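Local coordinates for ESAT-6/WXG100 secretion system protein (Streptococcus gallolyticus, PDB 7JQE), which is a subunit of the type VIIb secretion system, whose extracellular region probably takes part in protein or toxin export across the bacterial envelope, at residues D274-S279 against S352-L357; T328-N333 against S346-I351; T372-L377 against P385-I390. One frame throughout, in Å; residues are numbered along the deposited sequence.

Interaction 1: D274-S279 against S352-L357; sequences DVAPTS and SKAQSL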
loop_
_atom_site.group_PDB
_atom_site.type_symbol
_atom_site.label_atom_id
_atom_site.label_comp_id
_atom_site.label_asym_id
_atom_site.label_seq_id
_atom_site.Cartn_x
_atom_site.Cartn_y
_atom_site.Cartn_z
ATOM N N ASP A 274 39.657 -57.130 27.649
ATOM C CA ASP A 274 40.075 -58.424 28.180
ATOM C C ASP A 274 41.586 -58.553 28.015
ATOM O O ASP A 274 42.082 -58.757 26.901
ATOM C CB ASP A 274 39.345 -59.570 27.480
ATOM C CG ASP A 274 37.835 -59.474 27.612
ATOM O OD1 ASP A 274 37.133 -59.658 26.596
ATOM O OD2 ASP A 274 37.347 -59.201 28.729
ATOM N N VAL A 275 42.314 -58.432 29.119
ATOM C CA VAL A 275 43.762 -58.543 29.108
ATOM C C VAL A 275 44.158 -59.926 29.609
ATOM O O VAL A 275 43.401 -60.614 30.300
ATOM C CB VAL A 275 44.435 -57.436 29.953
ATOM C CG1 VAL A 275 44.102 -56.061 29.394
ATOM C CG2 VAL A 275 44.011 -57.549 31.408
ATOM N N ALA A 276 45.375 -60.342 29.252
ATOM C CA ALA A 276 45.912 -61.635 29.644
ATOM C C ALA A 276 47.429 -61.544 29.682
ATOM O O ALA A 276 48.025 -60.884 28.818
ATOM C CB ALA A 276 45.480 -62.751 28.687
ATOM N N PRO A 277 48.076 -62.180 30.655
ATOM C CA PRO A 277 49.540 -62.131 30.722
ATOM C C PRO A 277 50.177 -62.842 29.538
ATOM O O PRO A 277 49.546 -63.633 28.833
ATOM C CB PRO A 277 49.859 -62.847 32.039
ATOM C CG PRO A 277 48.685 -63.749 32.266
ATOM C CD PRO A 277 47.495 -63.000 31.733
ATOM N N THR A 278 51.454 -62.538 29.317
ATOM C CA THR A 278 52.247 -63.204 28.286
ATOM C C THR A 278 52.976 -64.381 28.927
ATOM O O THR A 278 53.864 -64.192 29.767
ATOM C CB THR A 278 53.233 -62.235 27.634
ATOM O OG1 THR A 278 54.423 -62.147 28.426
ATOM C CG2 THR A 278 52.613 -60.845 27.506
ATOM N N SER A 279 52.594 -65.593 28.537
ATOM C CA SER A 279 53.195 -66.808 29.074
ATOM C C SER A 279 54.717 -66.750 29.043
ATOM O O SER A 279 55.389 -67.764 29.253
ATOM C CB SER A 279 52.703 -68.030 28.293
ATOM O OG SER A 279 52.902 -67.860 26.896
ATOM N N SER A 352 48.627 -60.923 36.391
ATOM C CA SER A 352 49.233 -62.239 36.218
ATOM C C SER A 352 48.203 -63.293 35.823
ATOM O O SER A 352 48.467 -64.493 35.978
ATOM C CB SER A 352 49.963 -62.692 37.491
ATOM O OG SER A 352 51.109 -61.894 37.738
ATOM N N LYS A 353 47.041 -62.882 35.319
ATOM C CA LYS A 353 46.000 -63.822 34.929
ATOM C C LYS A 353 45.007 -63.119 34.014
ATOM O O LYS A 353 44.863 -61.894 34.061
ATOM C CB LYS A 353 45.287 -64.398 36.159
ATOM C CG LYS A 353 44.186 -65.380 35.821
ATOM C CD LYS A 353 44.688 -66.448 34.865
ATOM C CE LYS A 353 43.552 -67.336 34.391
ATOM N NZ LYS A 353 44.006 -68.312 33.365
ATOM N N ALA A 354 44.329 -63.908 33.178
ATOM C CA ALA A 354 43.293 -63.366 32.308
ATOM C C ALA A 354 42.274 -62.592 33.131
ATOM O O ALA A 354 41.887 -63.011 34.224
ATOM C CB ALA A 354 42.605 -64.492 31.530
ATOM N N GLN A 355 41.830 -61.459 32.597
ATOM C CA GLN A 355 41.114 -60.499 33.424
ATOM C C GLN A 355 40.444 -59.469 32.527
ATOM O O GLN A 355 40.774 -59.343 31.346
ATOM C CB GLN A 355 42.075 -59.825 34.410
ATOM C CG GLN A 355 41.456 -58.885 35.414
ATOM C CD GLN A 355 42.450 -58.495 36.493
ATOM O OE1 GLN A 355 43.511 -59.110 36.625
ATOM N NE2 GLN A 355 42.116 -57.472 37.268
ATOM N N SER A 356 39.489 -58.744 33.104
ATOM C CA SER A 356 38.821 -57.638 32.435
ATOM C C SER A 356 39.153 -56.342 33.161
ATOM O O SER A 356 39.163 -56.297 34.394
ATOM C CB SER A 356 37.302 -57.842 32.394
ATOM O OG SER A 356 36.966 -59.054 31.740
ATOM N N LEU A 357 39.430 -55.293 32.392
ATOM C CA LEU A 357 39.751 -53.984 32.940
ATOM C C LEU A 357 38.776 -52.950 32.399
ATOM O O LEU A 357 38.399 -52.991 31.223
ATOM C CB LEU A 357 41.188 -53.572 32.605
ATOM C CG LEU A 357 42.312 -54.470 33.120
ATOM C CD1 LEU A 357 43.666 -53.933 32.678
ATOM C CD2 LEU A 357 42.254 -54.608 34.637
#

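Interaction 2: T328-N333 against S346-I351; sequences TVTISN and SVSKTI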
loop_
_atom_site.group_PDB
_atom_site.type_symbol
_atom_site.label_atom_id
_atom_site.label_comp_id
_atom_site.label_asym_id
_atom_site.label_seq_id
_atom_site.Cartn_x
_atom_site.Cartn_y
_atom_site.Cartn_z
ATOM N N THR A 328 52.477 -55.805 32.666
ATOM C CA THR A 328 52.048 -54.468 33.053
ATOM C C THR A 328 51.262 -53.823 31.914
ATOM O O THR A 328 51.759 -53.723 30.786
ATOM C CB THR A 328 53.251 -53.604 33.435
ATOM O OG1 THR A 328 54.113 -53.457 32.301
ATOM C CG2 THR A 328 54.029 -54.254 34.578
ATOM N N VAL A 329 50.042 -53.389 32.216
ATOM C CA VAL A 329 49.162 -52.728 31.258
ATOM C C VAL A 329 49.053 -51.259 31.642
ATOM O O VAL A 329 48.867 -50.932 32.820
ATOM C CB VAL A 329 47.775 -53.397 31.227
ATOM C CG1 VAL A 329 46.869 -52.707 30.216
ATOM C CG2 VAL A 329 47.915 -54.883 30.916
ATOM N N THR A 330 49.162 -50.375 30.648
ATOM C CA THR A 330 49.242 -48.943 30.908
ATOM C C THR A 330 48.442 -48.162 29.875
ATOM O O THR A 330 48.026 -48.687 28.838
ATOM C CB THR A 330 50.692 -48.445 30.899
ATOM O OG1 THR A 330 51.215 -48.528 29.567
ATOM C CG2 THR A 330 51.550 -49.279 31.839
ATOM N N ILE A 331 48.246 -46.881 30.178
ATOM C CA ILE A 331 47.586 -45.919 29.300
ATOM C C ILE A 331 48.560 -44.772 29.075
ATOM O O ILE A 331 48.937 -44.081 30.029
ATOM C CB ILE A 331 46.271 -45.404 29.910
ATOM C CG1 ILE A 331 45.267 -46.547 30.073
ATOM C CG2 ILE A 331 45.699 -44.273 29.071
ATOM C CD1 ILE A 331 44.264 -46.315 31.181
ATOM N N SER A 332 48.963 -44.561 27.824
ATOM C CA SER A 332 49.984 -43.571 27.513
ATOM C C SER A 332 49.528 -42.650 26.388
ATOM O O SER A 332 48.636 -42.980 25.603
ATOM C CB SER A 332 51.311 -44.239 27.123
ATOM O OG SER A 332 51.194 -44.923 25.888
ATOM N N ASN A 333 50.164 -41.478 26.328
ATOM C CA ASN A 333 49.988 -40.523 25.230
ATOM C C ASN A 333 48.524 -40.119 25.059
ATOM O O ASN A 333 47.969 -40.151 23.959
ATOM C CB ASN A 333 50.565 -41.083 23.925
ATOM C CG ASN A 333 52.057 -41.377 24.024
ATOM O OD1 ASN A 333 52.807 -40.648 24.677
ATOM N ND2 ASN A 333 52.493 -42.457 23.378
ATOM N N SER A 346 44.144 -44.969 38.208
ATOM C CA SER A 346 45.531 -45.178 37.830
ATOM C C SER A 346 45.660 -45.287 36.316
ATOM O O SER A 346 44.679 -45.446 35.586
ATOM C CB SER A 346 46.076 -46.442 38.498
ATOM O OG SER A 346 45.342 -47.581 38.083
ATOM N N VAL A 347 46.903 -45.199 35.851
ATOM C CA VAL A 347 47.225 -45.329 34.438
ATOM C C VAL A 347 48.102 -46.535 34.153
ATOM O O VAL A 347 48.398 -46.808 32.985
ATOM C CB VAL A 347 47.888 -44.047 33.894
ATOM C CG1 VAL A 347 46.915 -42.881 33.965
ATOM C CG2 VAL A 347 49.154 -43.735 34.672
ATOM N N SER A 348 48.521 -47.270 35.181
ATOM C CA SER A 348 49.405 -48.417 35.019
ATOM C C SER A 348 48.924 -49.557 35.903
ATOM O O SER A 348 48.632 -49.353 37.086
ATOM C CB SER A 348 50.853 -48.050 35.367
ATOM O OG SER A 348 51.733 -49.112 35.061
ATOM N N LYS A 349 48.846 -50.753 35.324
ATOM C CA LYS A 349 48.454 -51.947 36.055
ATOM C C LYS A 349 49.373 -53.100 35.680
ATOM O O LYS A 349 49.911 -53.152 34.571
ATOM C CB LYS A 349 46.997 -52.333 35.772
ATOM C CG LYS A 349 46.023 -51.945 36.867
ATOM C CD LYS A 349 44.599 -52.325 36.486
ATOM C CE LYS A 349 43.633 -52.058 37.628
ATOM N NZ LYS A 349 43.729 -50.658 38.112
ATOM N N THR A 350 49.550 -54.024 36.623
ATOM C CA THR A 350 50.293 -55.258 36.402
ATOM C C THR A 350 49.395 -56.432 36.766
ATOM O O THR A 350 48.828 -56.467 37.862
ATOM C CB THR A 350 51.584 -55.298 37.226
ATOM O OG1 THR A 350 52.365 -56.432 36.830
ATOM C CG2 THR A 350 51.276 -55.410 38.713
ATOM N N ILE A 351 49.259 -57.383 35.844
ATOM C CA ILE A 351 48.394 -58.536 36.037
ATOM C C ILE A 351 49.232 -59.811 35.953
ATOM O O ILE A 351 50.382 -59.801 35.512
ATOM C CB ILE A 351 47.244 -58.576 35.016
ATOM C CG1 ILE A 351 47.802 -58.754 33.605
ATOM C CG2 ILE A 351 46.415 -57.305 35.100
ATOM C CD1 ILE A 351 46.739 -58.836 32.534
#

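Interaction 3: T372-L377 against P385-I390; sequences TITLDL and PMTYTI. With EDO (1,2-ethanediol), chain I.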
loop_
_atom_site.group_PDB
_atom_site.type_symbol
_atom_site.label_atom_id
_atom_site.label_comp_id
_atom_site.label_asym_id
_atom_site.label_seq_id
_atom_site.Cartn_x
_atom_site.Cartn_y
_atom_site.Cartn_z
ATOM N N THR A 372 37.704 -35.123 20.334
ATOM C CA THR A 372 38.346 -36.409 20.093
ATOM C C THR A 372 39.369 -36.696 21.181
ATOM O O THR A 372 40.222 -35.854 21.476
ATOM C CB THR A 372 39.031 -36.450 18.721
ATOM O OG1 THR A 372 38.040 -36.555 17.691
ATOM C CG2 THR A 372 39.965 -37.643 18.634
ATOM N N ILE A 373 39.279 -37.886 21.767
ATOM C CA ILE A 373 40.276 -38.396 22.700
ATOM C C ILE A 373 41.112 -39.437 21.974
ATOM O O ILE A 373 40.565 -40.300 21.275
ATOM C CB ILE A 373 39.616 -39.008 23.948
ATOM C CG1 ILE A 373 38.974 -37.926 24.817
ATOM C CG2 ILE A 373 40.630 -39.810 24.747
ATOM C CD1 ILE A 373 38.320 -38.476 26.071
ATOM N N THR A 374 42.432 -39.361 22.136
ATOM C CA THR A 374 43.342 -40.375 21.616
ATOM C C THR A 374 44.290 -40.822 22.716
ATOM O O THR A 374 44.777 -40.005 23.503
ATOM C CB THR A 374 44.166 -39.870 20.419
ATOM O OG1 THR A 374 45.021 -38.797 20.836
ATOM C CG2 THR A 374 43.260 -39.394 19.302
ATOM N N LEU A 375 44.554 -42.124 22.763
ATOM C CA LEU A 375 45.519 -42.676 23.703
ATOM C C LEU A 375 46.144 -43.923 23.101
ATOM O O LEU A 375 45.739 -44.397 22.035
ATOM C CB LEU A 375 44.873 -43.019 25.048
ATOM C CG LEU A 375 43.813 -44.121 24.983
ATOM C CD1 LEU A 375 43.983 -45.112 26.121
ATOM C CD2 LEU A 375 42.418 -43.502 25.002
ATOM N N ASP A 376 47.139 -44.451 23.808
ATOM C CA ASP A 376 47.736 -45.745 23.513
ATOM C C ASP A 376 47.448 -46.686 24.675
ATOM O O ASP A 376 47.705 -46.340 25.833
ATOM C CB ASP A 376 49.252 -45.626 23.287
ATOM C CG ASP A 376 49.602 -45.187 21.876
ATOM O OD1 ASP A 376 48.772 -45.395 20.966
ATOM O OD2 ASP A 376 50.711 -44.644 21.678
ATOM N N LEU A 377 46.896 -47.859 24.369
ATOM C CA LEU A 377 46.729 -48.923 25.352
ATOM C C LEU A 377 47.879 -49.909 25.195
ATOM O O LEU A 377 47.996 -50.575 24.160
ATOM C CB LEU A 377 45.385 -49.634 25.189
ATOM C CG LEU A 377 45.155 -50.829 26.124
ATOM C CD1 LEU A 377 45.075 -50.378 27.575
ATOM C CD2 LEU A 377 43.909 -51.616 25.735
ATOM N N PRO A 385 46.563 -48.260 19.449
ATOM C CA PRO A 385 46.029 -46.896 19.492
ATOM C C PRO A 385 44.514 -46.918 19.597
ATOM O O PRO A 385 43.847 -47.774 19.013
ATOM C CB PRO A 385 46.486 -46.299 18.157
ATOM C CG PRO A 385 46.529 -47.472 17.241
ATOM C CD PRO A 385 47.009 -48.633 18.094
HETATM N N MSE A 386 43.971 -45.967 20.351
HETATM C CA MSE A 386 42.522 -45.873 20.503
HETATM C C MSE A 386 42.041 -44.431 20.491
HETATM O O MSE A 386 42.762 -43.522 20.904
HETATM C CB MSE A 386 42.084 -46.567 21.787
HETATM C CG MSE A 386 42.618 -47.981 21.885
HETATM SE SE MSE A 386 41.612 -49.123 23.094
HETATM C CE MSE A 386 42.079 -48.302 24.804
ATOM N N THR A 387 40.813 -44.230 20.018
ATOM C CA THR A 387 40.263 -42.894 19.850
ATOM C C THR A 387 38.755 -42.938 20.043
ATOM O O THR A 387 38.102 -43.934 19.724
ATOM C CB THR A 387 40.595 -42.326 18.467
ATOM O OG1 THR A 387 40.000 -41.031 18.322
ATOM C CG2 THR A 387 40.064 -43.249 17.374
ATOM N N TYR A 388 38.212 -41.842 20.572
ATOM C CA TYR A 388 36.775 -41.671 20.730
ATOM C C TYR A 388 36.422 -40.233 20.394
ATOM O O TYR A 388 37.206 -39.314 20.642
ATOM C CB TYR A 388 36.314 -42.019 22.151
ATOM C CG TYR A 388 36.813 -43.364 22.612
ATOM C CD1 TYR A 388 36.182 -44.532 22.207
ATOM C CD2 TYR A 388 37.928 -43.469 23.432
ATOM C CE1 TYR A 388 36.640 -45.766 22.614
ATOM C CE2 TYR A 388 38.394 -44.700 23.844
ATOM C CZ TYR A 388 37.745 -45.844 23.432
ATOM O OH TYR A 388 38.200 -47.074 23.834
ATOM N N THR A 389 35.238 -40.043 19.818
ATOM C CA THR A 389 34.826 -38.732 19.336
ATOM C C THR A 389 33.372 -38.478 19.698
ATOM O O THR A 389 32.551 -39.399 19.726
ATOM C CB THR A 389 35.001 -38.608 17.819
ATOM O OG1 THR A 389 36.380 -38.804 17.479
ATOM C CG2 THR A 389 34.564 -37.230 17.349
ATOM N N ILE A 390 33.066 -37.212 19.980
ATOM C CA ILE A 390 31.691 -36.756 20.140
ATOM C C ILE A 390 31.525 -35.430 19.407
ATOM O O ILE A 390 32.482 -34.674 19.209
ATOM C CB ILE A 390 31.277 -36.616 21.622
ATOM C CG1 ILE A 390 32.224 -35.672 22.363
ATOM C CG2 ILE A 390 31.230 -37.982 22.287
ATOM C CD1 ILE A 390 31.650 -35.143 23.661
HETATM C C1 EDO I . 32.973 -43.196 19.338
HETATM O O1 EDO I . 34.351 -43.018 18.986
HETATM C C2 EDO I . 32.717 -42.605 20.721
HETATM O O2 EDO I . 31.305 -42.473 20.933
#

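Interaction 1: D274-S279 against S352-L357
P277 rests on the backbone at the start of 352-357. Its ring CG lies 3.6 Å from S352 C, and the side chain of S352 starts away from 274-279. At K353 the same ring comes closer, with P277 CD 3.4 Å from K353 C. K353 likewise starts its side chain away from that segment. A354 lies across from A276, with A354 CB 4.4 Å from A276 CB, a loose contact, and its CA-H approaches V275 O. The strand pairing begins at Q355. V275 N to Q355 O and Q355 N to V275 O are both 2.9 Å, and both bonds are bent (137° at the hydrogen for the first). The far end of the glutamine side chain leads away. S356 pairs with D274 as a non-hydrogen-bonded pair. Here S356 OG donates to D274 OD2 over 3.0 Å, nearly in line with the C-O bond. The other carboxylate oxygen, OD1, is held in a salt bridge by R383 of the second subunit, so both oxygens are engaged. L357 closes the contact on the buried side. With CG anti to its carbonyl carbon (chi1 -60°), it lays CD1 against both V275 methyls, 3.8 Å from V275 CG2. The two side chains cross at about a right angle. V275 also packs on I351. The arrangement is the end of an antiparallel strand pair in the smaller sheet of a two-sheet beta sandwich, next to the contact with the second subunit.

Interaction 2: T328-N333 against S346-I351
T328 and T350 face each other across the strands, methyl against hydroxyl. T328 CG2 sits 3.5 Å from T350 OG1, and the two side chains are set at a slant. T328 holds its hydroxyl between backbone N and carbonyl carbon (chi1 62°), which brings the methyl round to the partner strand. T330 and S348 repeat this pattern on the same face. T330 CG2 meets S348 OG at 3.2 Å. The hydroxyl of T330 is bonded instead to N378 of the neighbouring strand. V329 and K349 lie on the other face. K349 CB comes 3.8 Å from V329 O, and the rest of the lysine leads away to salt bridges with D343 and D344. V329 is buried; its CG2 reaches I351 CD1 at 4.4 Å, and it also packs on L377 and I379. Backbone bonds hold this register. V329 and K349 form the hydrogen-bonded pair, modelled so tightly that its exact lengths are doubtful. Beyond it, I331 N donates to V347 O over 2.8 Å, in the carbonyl plane. I331 itself turns to F341 and V339 of the opposing sheet. The strand axes run antiparallel at 161°. Strand 348-351 is a short outermost strand, within this chain, of the four-stranded sheet. One face is threonine- and serine-lined, and the other is turned into the core of a beta sandwich.

Interaction 3: T372-L377 against P385-I390
T372 and T389 join their hydroxyls across a non-hydrogen-bonded pair. The OG1 atoms of T372 and T389 lie 2.8 Å apart, and either could donate. Between them and the next threonine pair, I373 and Y388 exchange two backbone bonds. I373 N gives to Y388 O over 2.8 Å. Y388 N gives to I373 O from within the carbonyl plane. This oxygen takes a second donor as well: T387 OG1 reaches I373 O at 3.1 Å from 37° above the plane. T387 can do so because its hydroxyl is anti to the backbone N (chi1 178°). I373 O is therefore gripped by two bonds. Further along, L375 and M386 form another hydrogen-bonded pair, with 2.9 Å both from L375 N to M386 O and from M386 N to L375 O. The polar groups of T374 and D376, on the threonine face, find partners outside the hairpin segments. T374 OG1 bonds to S335. D376 OD1 forms a salt bridge with R383 of the same chain, and OD2 accepts a hydrogen bond from N333 ND2. OD1 also lies against the P385 ring. T389 N donates to O1 of a 1,2-ethanediol, probably from the crystallisation liquor. The face of I373, L375, M386 and Y388 carries the apolar contacts. The selenomethionine M386 bends at its last torsion, and its CE settles 3.6 Å from L377 CB and 3.9 Å from L375 CD1. L375 CD2 lies at the edge of the Y388 ring, which is itself stacked with Y361 of the other sheet. P385, M386 and T387 also touch the second subunit. This is a regular antiparallel beta hairpin whose second strand is an outermost strand, within this chain, of the four-stranded sheet of the sandwich.

Overall arrangement
Strand 268-275 enters the beta domain, far from the chain's centre. Interaction 1 joins its end to 352-357, closing a loop of 72 residues that includes an unmodelled part. Interaction 2 lies wholly within that loop and pairs 328-333 with 346-351. The chain passes through 337-341 in the other sheet between those two segments. Interaction 3 comes afterwards, in series, and closes a hairpin with seven residues between its segments. None of the three crosses another. Interactions 2 and 3 share one sheet, linked by S332 O to D376 N. Interaction 1 belongs to the opposing sheet and packs on interaction 2. Interactions 1 and 3 both reach the second subunit.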